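Local coordinates for N-terminal cyanobactin protease (Planktothrix agardhii NIES-596, PDB 4H6W), which probably works as the subtilisin-like serine protease domain of a longer protein, cutting precursor peptides in the maturation of prenylagaramide cyanobactins, at residues A26-I31 with E112-N117; T81-Q86 with T227-G232; V92-D97 with L105-A110; G133-W138 with A169-V174. All blocks are in the same frame, centred on the assembly; numbering follows the deposited sequence.

Contact 1 (A26-I31 with E112-N117); sequences AVLDGI and EQAVNN
Leu28 and Ala26 both turn their side chains to Ala114, with the longer side chain of Leu28 bridging from the strand to the helix. Its CB lies by Val94, and at CG the chain forks. CD2 drops onto the helix one turn earlier, against Ala110, while CD1 passes Val92 and Ala26 on its way to the CB of Ala114, which it reaches at 4.3 Å. That same CD1 stays 3.9 Å from the CB of Ala26, two residues back on the same face of the strand. The CB of Ala26 in turn meets the CB of Ala114 at 3.8 Å, one methyl against another. This is the inside of a beta-alpha-beta crossover of the subtilisin fold: helix 104-116 connects strands 88-91 and 121-124 and lies over strand 24-28, which runs between them. Small residues let helix and sheet come close, the CA atoms of Ala26 and Ala114 being 6.2 Å apart. Next along the chain, Asp29, the predicted charge-relay aspartate, takes the N-H of Gly30 on the anti side of OD2 at 2.7 Å, with His64 bonded to the same oxygen. At the helix end, Asn117 turns ND2 back onto the carbonyl O of Gln113, a nearly straight bond of 2.7 Å.

Contact 2 (T81-Q86 with T227-G232); sequences TGIAPQ and TPIVSG
Ile83 puts CG2 anti to its backbone N and CG1 anti to its carbonyl carbon (chi1 -55°), and this aims the CG2 methyl straight at the backbone of Gly232. CG2 settles 3.4 Å from the C atom of Gly232 and 3.6 Å from its CA. The other branch bends at chi2 (-73°), which carries CD1 to the CG2 of Ile229, one turn earlier on the helix, at 4.2 Å. Next to Ile83, the CB of Ala84 lies 3.8 Å from the carbonyl O of Gly232. Since Gly232 has no side chain, the loop rides directly on the helix, with the CA atoms of Ile83 and Gly232 just 5.0 Å apart. The helix is the long central one of the subtilisin fold, 223-243, with the predicted nucleophile Ser224 at its start and a kink around Pro228. Segment 81-86 also bonds by its backbone to the end of helix 63-73, and the carbonyl O of Ile83 receives Trp14 NE1. Ser231, on another side of the helix, has its hydroxyl bonded to Asn123. Between loop and helix themselves no hydrogen bond passes, so their fit rests on buried apolar packing and on the closeness that a bare glycine backbone permits.

Contact 3 (V92-D97 with L105-A110); sequences VPVFAD and LDLSRA
Val94 and Ala110 form the tight spot: CG1 of Val94 comes within 3.4 Å of the CB of Ala110, a close methyl-to-methyl approach. The same Ala110 CB is met by CG1 of Val92 at 3.8 Å, so two valines, alternating with a proline that faces the other way, converge on one small residue of the helix. A turn earlier, CD1 of Leu107 adds a slacker touch to Val94 CG1 at 4.2 Å. Rotation of Val94 (chi1 -66°) sets its two methyls to different tasks: CG1, beside the backbone N, goes to the helix, whereas CG2 sits 4.0 Å above the ring plane of Phe95, over its centre, a CH-pi kind of packing. Phe95 in turn lies on Asp29, and the backbone of Val94 bonds to that of Asp29, so this loop borders the predicted catalytic triad. In subtilisins the chain between this strand and helix lines the substrate cleft, and a similar place is likely here.

The solvent side is looser and polar. Asp106 and Arg109 are joined by a salt bridge, OD1 to NH1 at 3.2 Å, and the exposed Leu105 lays its CG over a face of the guanidinium. Ser108, by contrast, is buried against helix 137-148, and its OG gives a bond of 2.7 Å to the carbonyl O of Leu105, which also accepts from the N-H of Arg109. Asp106 lies at the edge of the contact without touching the loop, its charge paired along the helix with Arg109; what joins loop to helix is apolar, with no hydrogen bond between them.

Contact 4 (G133-W138 with A169-V174); sequences GEADTW and ASLPTV
Leu171 lays its forked end over the methyl of Ala135, CD2 at 3.9 Å and CD1 at 4.1 Å from the CB. The CD2 branch also reaches the carbonyl O of Gly133, 3.7 Å away, so it lies against both backbone and side chain of the opposite segment. The extended side chain accounts for this reach: with CG anti to the carbonyl carbon (chi1 -62°), the methyls end up nearer the other segment than the base of the residue would suggest. Next to it Ser170 holds OG between its own backbone N and carbonyl carbon (chi1 62°), 3.6 Å from the CA of Gly133. That is packing only, for the hydroxyl is bonded to the carbonyl O of His166. Gly133 has a positive phi (90°), at which a side chain would press on the preceding carbonyl O; its CA lies against the serine.

Within the segments the chain is bonded to itself. Asp136 is the N-cap of helix 137-148, its OD1 accepting from Trp138 N at 2.9 Å through the anti lone pair. Leu171 to Val174 make a type II beta turn, closed by Val174 N to Leu171 O at 3.2 Å. From outside, Gln199 NE2 bonds to the carbonyl O atoms of Ala169 and Leu171. The contact thus joins the approach to helix 137-148 with the loop between strands 165-167 and 175-180: Ile143 of that helix touches Leu171, helix 194-199 packs against Ser170, and helix 104-116 comes up to Ala135 through Gln104.

How the contacts relate
From the N terminus, the chain opens contact 1 on strand 24-28, then contact 2 in the loop after helix 63-73. Contact 3 opens and closes next, a short loop between strand 88-91 and helix 104-116 that falls within the spans of both contact 1 and contact 2. Contact 1 closes farther down that helix while contact 2 is still open, so the two cross. Contacts 1 and 3 share the helix and touch directly, Val27 O probably bonding to Val92 N, just past strand 88-91. Contact 4 follows in series, still within the span of contact 2, and meets contact 3 where Ser108 packs on Trp138. Contact 2 closes last, on central helix 223-243.

Contact 1 (A26-I31 with E112-N117)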
# COMPACT_ATOMS: atom_id res chain seq x y z
N ALA A 26 8.60 -3.45 1.28
CA ALA A 26 9.48 -2.42 0.72
C ALA A 26 8.68 -1.16 0.46
O ALA A 26 7.58 -1.23 -0.07
CB ALA A 26 10.12 -2.91 -0.57
N VAL A 27 9.23 -0.01 0.85
CA VAL A 27 8.57 1.26 0.57
C VAL A 27 9.37 2.01 -0.49
O VAL A 27 10.50 2.42 -0.24
CB VAL A 27 8.38 2.12 1.83
CG1 VAL A 27 7.75 3.45 1.47
CG2 VAL A 27 7.54 1.39 2.88
N LEU A 28 8.78 2.13 -1.68
CA LEU A 28 9.42 2.84 -2.78
C LEU A 28 8.84 4.24 -2.87
O LEU A 28 7.71 4.44 -3.34
CB LEU A 28 9.26 2.09 -4.11
CG LEU A 28 10.20 0.92 -4.37
CD1 LEU A 28 10.13 -0.16 -3.30
CD2 LEU A 28 9.90 0.33 -5.74
N ASP A 29 9.63 5.20 -2.41
CA ASP A 29 9.16 6.55 -2.18
C ASP A 29 10.37 7.48 -2.03
O ASP A 29 11.45 7.18 -2.55
CB ASP A 29 8.31 6.57 -0.91
CG ASP A 29 7.26 7.65 -0.93
OD1 ASP A 29 6.08 7.28 -1.14
OD2 ASP A 29 7.61 8.85 -0.76
N GLY A 30 10.19 8.60 -1.33
CA GLY A 30 11.32 9.48 -1.01
C GLY A 30 12.09 8.95 0.19
O GLY A 30 11.72 7.93 0.80
N ILE A 31 13.17 9.65 0.53
CA ILE A 31 13.98 9.32 1.71
C ILE A 31 13.20 9.49 3.03
O ILE A 31 12.60 10.54 3.29
CB ILE A 31 15.31 10.11 1.73
CG1 ILE A 31 16.08 9.84 0.42
CG2 ILE A 31 16.16 9.70 2.94
CD1 ILE A 31 17.36 10.64 0.27
N GLU A 112 12.97 -4.10 -8.98
CA GLU A 112 13.94 -5.17 -9.16
C GLU A 112 14.79 -5.36 -7.91
O GLU A 112 15.05 -6.49 -7.47
CB GLU A 112 14.81 -4.93 -10.39
CG GLU A 112 15.80 -6.06 -10.68
CD GLU A 112 16.70 -5.79 -11.88
OE1 GLU A 112 17.50 -4.82 -11.82
OE2 GLU A 112 16.62 -6.54 -12.87
N GLN A 113 15.22 -4.25 -7.33
CA GLN A 113 16.06 -4.31 -6.14
C GLN A 113 15.28 -4.81 -4.92
O GLN A 113 15.78 -5.64 -4.15
CB GLN A 113 16.70 -2.96 -5.87
CG GLN A 113 17.89 -3.06 -4.93
CD GLN A 113 18.56 -1.72 -4.68
OE1 GLN A 113 17.99 -0.66 -4.97
NE2 GLN A 113 19.79 -1.77 -4.13
N ALA A 114 14.04 -4.32 -4.78
CA ALA A 114 13.15 -4.77 -3.71
C ALA A 114 12.96 -6.28 -3.77
O ALA A 114 13.03 -6.97 -2.75
CB ALA A 114 11.81 -4.06 -3.78
N VAL A 115 12.75 -6.81 -4.97
CA VAL A 115 12.57 -8.25 -5.14
C VAL A 115 13.82 -9.05 -4.75
O VAL A 115 13.74 -10.00 -3.98
CB VAL A 115 12.11 -8.60 -6.57
CG1 VAL A 115 12.08 -10.12 -6.76
CG2 VAL A 115 10.73 -8.02 -6.83
N ASN A 116 14.98 -8.64 -5.25
CA ASN A 116 16.22 -9.37 -4.97
C ASN A 116 16.65 -9.30 -3.50
O ASN A 116 17.48 -10.08 -3.05
CB ASN A 116 17.34 -8.93 -5.91
CG ASN A 116 16.99 -9.15 -7.39
OD1 ASN A 116 16.18 -10.00 -7.75
ND2 ASN A 116 17.60 -8.35 -8.24
N ASN A 117 16.08 -8.36 -2.74
CA ASN A 117 16.38 -8.23 -1.32
C ASN A 117 15.31 -8.86 -0.42
O ASN A 117 15.30 -8.66 0.80
CB ASN A 117 16.68 -6.77 -0.96
CG ASN A 117 18.04 -6.31 -1.50
OD1 ASN A 117 19.04 -6.30 -0.76
ND2 ASN A 117 18.09 -5.97 -2.80

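Contact 2 (T81-Q86 with T227-G232)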
# COMPACT_ATOMS: atom_id res chain seq x y z
N THR A 81 0.50 4.95 15.16
CA THR A 81 0.13 3.55 15.25
C THR A 81 0.19 2.87 13.86
O THR A 81 -0.77 2.90 13.09
CB THR A 81 -1.27 3.40 15.89
OG1 THR A 81 -1.33 4.19 17.08
CG2 THR A 81 -1.54 1.98 16.25
N GLY A 82 1.35 2.29 13.54
CA GLY A 82 1.55 1.61 12.26
C GLY A 82 0.68 0.37 12.13
O GLY A 82 0.28 -0.23 13.15
N ILE A 83 0.38 -0.01 10.89
CA ILE A 83 -0.45 -1.18 10.63
C ILE A 83 0.30 -2.48 10.90
O ILE A 83 -0.27 -3.42 11.45
CB ILE A 83 -1.00 -1.20 9.19
CG1 ILE A 83 -1.76 0.10 8.86
CG2 ILE A 83 -1.83 -2.45 8.96
CD1 ILE A 83 -3.12 0.24 9.51
N ALA A 84 1.58 -2.51 10.50
CA ALA A 84 2.40 -3.73 10.63
C ALA A 84 3.76 -3.46 11.28
O ALA A 84 4.80 -3.62 10.63
CB ALA A 84 2.58 -4.38 9.26
N PRO A 85 3.76 -3.06 12.56
CA PRO A 85 5.00 -2.60 13.20
C PRO A 85 6.11 -3.63 13.36
O PRO A 85 7.28 -3.24 13.36
CB PRO A 85 4.53 -2.11 14.58
CG PRO A 85 3.27 -2.83 14.82
CD PRO A 85 2.61 -2.97 13.48
N GLN A 86 5.78 -4.92 13.50
CA GLN A 86 6.82 -5.92 13.74
C GLN A 86 7.40 -6.54 12.46
O GLN A 86 8.31 -7.38 12.53
CB GLN A 86 6.37 -7.02 14.72
CG GLN A 86 5.74 -6.57 16.05
CD GLN A 86 6.27 -5.26 16.60
OE1 GLN A 86 7.48 -5.00 16.58
NE2 GLN A 86 5.37 -4.41 17.09
N THR A 227 -2.86 3.65 0.20
CA THR A 227 -2.05 2.54 -0.29
C THR A 227 -1.22 1.86 0.77
O THR A 227 -1.19 0.64 0.81
CB THR A 227 -1.16 3.00 -1.45
OG1 THR A 227 -1.98 3.64 -2.41
CG2 THR A 227 -0.44 1.81 -2.09
N PRO A 228 -0.53 2.63 1.63
CA PRO A 228 0.26 1.99 2.70
C PRO A 228 -0.60 1.26 3.74
O PRO A 228 -0.09 0.40 4.46
CB PRO A 228 1.03 3.16 3.34
CG PRO A 228 0.32 4.40 2.91
CD PRO A 228 -0.25 4.08 1.55
N ILE A 229 -1.89 1.58 3.82
CA ILE A 229 -2.77 0.88 4.75
C ILE A 229 -3.05 -0.54 4.25
O ILE A 229 -3.03 -1.51 5.03
CB ILE A 229 -4.07 1.66 5.01
CG1 ILE A 229 -3.75 2.97 5.76
CG2 ILE A 229 -5.06 0.79 5.79
CD1 ILE A 229 -4.95 3.81 6.14
N VAL A 230 -3.28 -0.66 2.94
CA VAL A 230 -3.52 -1.97 2.33
C VAL A 230 -2.23 -2.78 2.38
O VAL A 230 -2.26 -3.98 2.70
CB VAL A 230 -4.08 -1.84 0.88
CG1 VAL A 230 -4.32 -3.22 0.26
CG2 VAL A 230 -5.38 -1.05 0.88
N SER A 231 -1.10 -2.12 2.15
CA SER A 231 0.20 -2.79 2.26
C SER A 231 0.38 -3.41 3.63
O SER A 231 0.76 -4.57 3.73
CB SER A 231 1.37 -1.85 1.97
OG SER A 231 1.39 -1.49 0.60
N GLY A 232 0.09 -2.63 4.67
CA GLY A 232 0.19 -3.10 6.05
C GLY A 232 -0.73 -4.26 6.34
O GLY A 232 -0.30 -5.28 6.92

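Contact 3 (V92-D97 with L105-A110)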
# COMPACT_ATOMS: atom_id res chain seq x y z
N VAL A 92 13.51 2.02 -0.24
CA VAL A 92 14.15 2.04 -1.54
C VAL A 92 13.69 3.32 -2.26
O VAL A 92 12.69 3.30 -2.97
CB VAL A 92 13.76 0.79 -2.34
CG1 VAL A 92 14.65 0.65 -3.56
CG2 VAL A 92 13.85 -0.44 -1.45
N PRO A 93 14.42 4.43 -2.08
CA PRO A 93 13.94 5.72 -2.56
C PRO A 93 13.86 5.79 -4.09
O PRO A 93 14.79 5.37 -4.77
CB PRO A 93 15.00 6.72 -2.05
CG PRO A 93 15.82 5.94 -1.07
CD PRO A 93 15.80 4.53 -1.57
N VAL A 94 12.74 6.29 -4.61
CA VAL A 94 12.56 6.43 -6.05
C VAL A 94 12.46 7.88 -6.50
O VAL A 94 12.45 8.14 -7.70
CB VAL A 94 11.34 5.63 -6.58
CG1 VAL A 94 11.58 4.14 -6.42
CG2 VAL A 94 10.05 6.07 -5.91
N PHE A 95 12.37 8.82 -5.56
CA PHE A 95 12.57 10.24 -5.91
C PHE A 95 13.40 11.04 -4.92
O PHE A 95 13.43 10.72 -3.74
CB PHE A 95 11.27 11.03 -6.24
CG PHE A 95 9.98 10.39 -5.79
CD1 PHE A 95 9.67 10.26 -4.45
CD2 PHE A 95 9.03 9.99 -6.74
CE1 PHE A 95 8.46 9.68 -4.06
CE2 PHE A 95 7.82 9.42 -6.36
CZ PHE A 95 7.53 9.27 -5.01
N ALA A 96 14.10 12.05 -5.45
CA ALA A 96 14.63 13.14 -4.64
C ALA A 96 13.44 14.04 -4.28
O ALA A 96 12.40 14.00 -4.94
CB ALA A 96 15.70 13.91 -5.38
N ASP A 97 13.60 14.85 -3.23
CA ASP A 97 12.44 15.49 -2.57
C ASP A 97 11.69 16.56 -3.39
O ASP A 97 11.98 16.77 -4.58
CB ASP A 97 12.81 15.99 -1.15
CG ASP A 97 14.18 16.67 -1.07
OD1 ASP A 97 14.71 17.12 -2.11
OD2 ASP A 97 14.73 16.76 0.05
N LEU A 105 11.79 4.06 -15.58
CA LEU A 105 13.05 3.30 -15.55
C LEU A 105 13.55 3.12 -14.12
O LEU A 105 13.83 2.00 -13.69
CB LEU A 105 14.12 3.92 -16.45
CG LEU A 105 15.48 3.19 -16.45
CD1 LEU A 105 15.41 1.81 -17.11
CD2 LEU A 105 16.57 4.04 -17.09
N ASP A 106 13.65 4.22 -13.37
CA ASP A 106 14.06 4.17 -11.96
C ASP A 106 13.16 3.32 -11.08
O ASP A 106 13.65 2.63 -10.18
CB ASP A 106 14.13 5.58 -11.37
CG ASP A 106 15.13 6.46 -12.08
OD1 ASP A 106 16.02 5.90 -12.77
OD2 ASP A 106 15.04 7.70 -11.96
N LEU A 107 11.85 3.37 -11.34
CA LEU A 107 10.90 2.59 -10.57
C LEU A 107 11.10 1.10 -10.81
O LEU A 107 11.09 0.30 -9.88
CB LEU A 107 9.46 2.98 -10.91
CG LEU A 107 8.40 2.15 -10.19
CD1 LEU A 107 8.54 2.27 -8.67
CD2 LEU A 107 7.02 2.52 -10.68
N SER A 108 11.27 0.73 -12.07
CA SER A 108 11.52 -0.65 -12.41
C SER A 108 12.82 -1.13 -11.77
O SER A 108 12.93 -2.30 -11.38
CB SER A 108 11.54 -0.82 -13.93
OG SER A 108 12.72 -0.30 -14.48
N ARG A 109 13.81 -0.25 -11.64
CA ARG A 109 15.06 -0.63 -10.98
C ARG A 109 14.83 -0.85 -9.50
O ARG A 109 15.34 -1.80 -8.92
CB ARG A 109 16.15 0.43 -11.18
CG ARG A 109 16.78 0.47 -12.56
CD ARG A 109 18.23 0.89 -12.45
NE ARG A 109 18.77 1.38 -13.71
CZ ARG A 109 18.72 2.66 -14.11
NH1 ARG A 109 18.15 3.59 -13.36
NH2 ARG A 109 19.26 3.00 -15.28
N ALA A 110 14.04 0.03 -8.88
CA ALA A 110 13.75 -0.08 -7.47
C ALA A 110 12.97 -1.37 -7.19
O ALA A 110 13.30 -2.12 -6.27
CB ALA A 110 13.02 1.15 -6.97

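Contact 4 (G133-W138 with A169-V174)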
# COMPACT_ATOMS: atom_id res chain seq x y z
N GLY A 133 -2.97 3.69 -19.79
CA GLY A 133 -2.41 2.63 -18.94
C GLY A 133 -1.19 1.94 -19.52
O GLY A 133 -0.72 0.96 -18.96
N GLU A 134 -0.69 2.46 -20.65
CA GLU A 134 0.52 1.95 -21.30
C GLU A 134 1.75 2.20 -20.43
O GLU A 134 1.82 3.20 -19.70
CB GLU A 134 0.71 2.57 -22.70
CG GLU A 134 1.06 4.07 -22.75
CD GLU A 134 -0.08 5.02 -22.37
OE1 GLU A 134 -1.25 4.58 -22.28
OE2 GLU A 134 0.20 6.22 -22.14
N ALA A 135 2.72 1.29 -20.51
CA ALA A 135 3.92 1.37 -19.70
C ALA A 135 5.19 1.00 -20.46
O ALA A 135 5.20 0.08 -21.29
CB ALA A 135 3.78 0.49 -18.46
N ASP A 136 6.25 1.76 -20.17
CA ASP A 136 7.64 1.40 -20.44
C ASP A 136 7.87 -0.10 -20.25
O ASP A 136 7.47 -0.66 -19.23
CB ASP A 136 8.51 2.18 -19.46
CG ASP A 136 10.00 2.07 -19.75
OD1 ASP A 136 10.52 0.94 -19.90
OD2 ASP A 136 10.66 3.13 -19.78
N THR A 137 8.51 -0.76 -21.21
CA THR A 137 8.62 -2.22 -21.14
C THR A 137 9.45 -2.72 -19.95
O THR A 137 9.23 -3.85 -19.48
CB THR A 137 9.05 -2.89 -22.48
OG1 THR A 137 10.47 -3.09 -22.51
CG2 THR A 137 8.61 -2.08 -23.67
N TRP A 138 10.38 -1.90 -19.45
CA TRP A 138 11.17 -2.28 -18.28
C TRP A 138 10.31 -2.31 -17.01
O TRP A 138 10.51 -3.14 -16.12
CB TRP A 138 12.42 -1.41 -18.09
CG TRP A 138 13.54 -1.82 -19.01
CD1 TRP A 138 14.09 -1.08 -20.03
CD2 TRP A 138 14.22 -3.09 -19.03
NE1 TRP A 138 15.07 -1.80 -20.67
CE2 TRP A 138 15.17 -3.04 -20.08
CE3 TRP A 138 14.12 -4.26 -18.26
CZ2 TRP A 138 16.02 -4.11 -20.37
CZ3 TRP A 138 14.96 -5.32 -18.56
CH2 TRP A 138 15.90 -5.24 -19.60
N ALA A 169 -0.12 1.21 -11.04
CA ALA A 169 -1.39 0.74 -10.46
C ALA A 169 -2.31 0.07 -11.49
O ALA A 169 -3.10 -0.80 -11.13
CB ALA A 169 -2.12 1.86 -9.72
N SER A 170 -2.21 0.46 -12.76
CA SER A 170 -3.14 -0.03 -13.80
C SER A 170 -2.66 -1.29 -14.50
O SER A 170 -3.39 -1.87 -15.32
CB SER A 170 -3.43 1.06 -14.83
OG SER A 170 -2.26 1.45 -15.53
N LEU A 171 -1.45 -1.72 -14.17
CA LEU A 171 -0.82 -2.88 -14.78
C LEU A 171 -1.34 -4.20 -14.20
O LEU A 171 -1.58 -4.31 -13.00
CB LEU A 171 0.70 -2.78 -14.59
CG LEU A 171 1.36 -1.58 -15.26
CD1 LEU A 171 2.86 -1.68 -15.16
CD2 LEU A 171 0.95 -1.50 -16.72
N PRO A 172 -1.48 -5.23 -15.06
CA PRO A 172 -1.98 -6.54 -14.63
C PRO A 172 -1.17 -7.14 -13.47
O PRO A 172 0.07 -7.00 -13.43
CB PRO A 172 -1.83 -7.40 -15.89
CG PRO A 172 -1.85 -6.43 -17.03
CD PRO A 172 -1.17 -5.20 -16.51
N THR A 173 -1.88 -7.78 -12.55
CA THR A 173 -1.35 -8.43 -11.35
C THR A 173 -1.00 -7.46 -10.20
O THR A 173 -0.65 -7.88 -9.09
CB THR A 173 -0.18 -9.42 -11.64
OG1 THR A 173 1.03 -8.69 -11.87
CG2 THR A 173 -0.50 -10.34 -12.85
N VAL A 174 -1.12 -6.16 -10.46
CA VAL A 174 -0.93 -5.16 -9.42
C VAL A 174 -2.21 -4.99 -8.62
O VAL A 174 -3.33 -5.12 -9.17
CB VAL A 174 -0.49 -3.82 -10.03
CG1 VAL A 174 -0.45 -2.73 -8.96
CG2 VAL A 174 0.87 -3.99 -10.70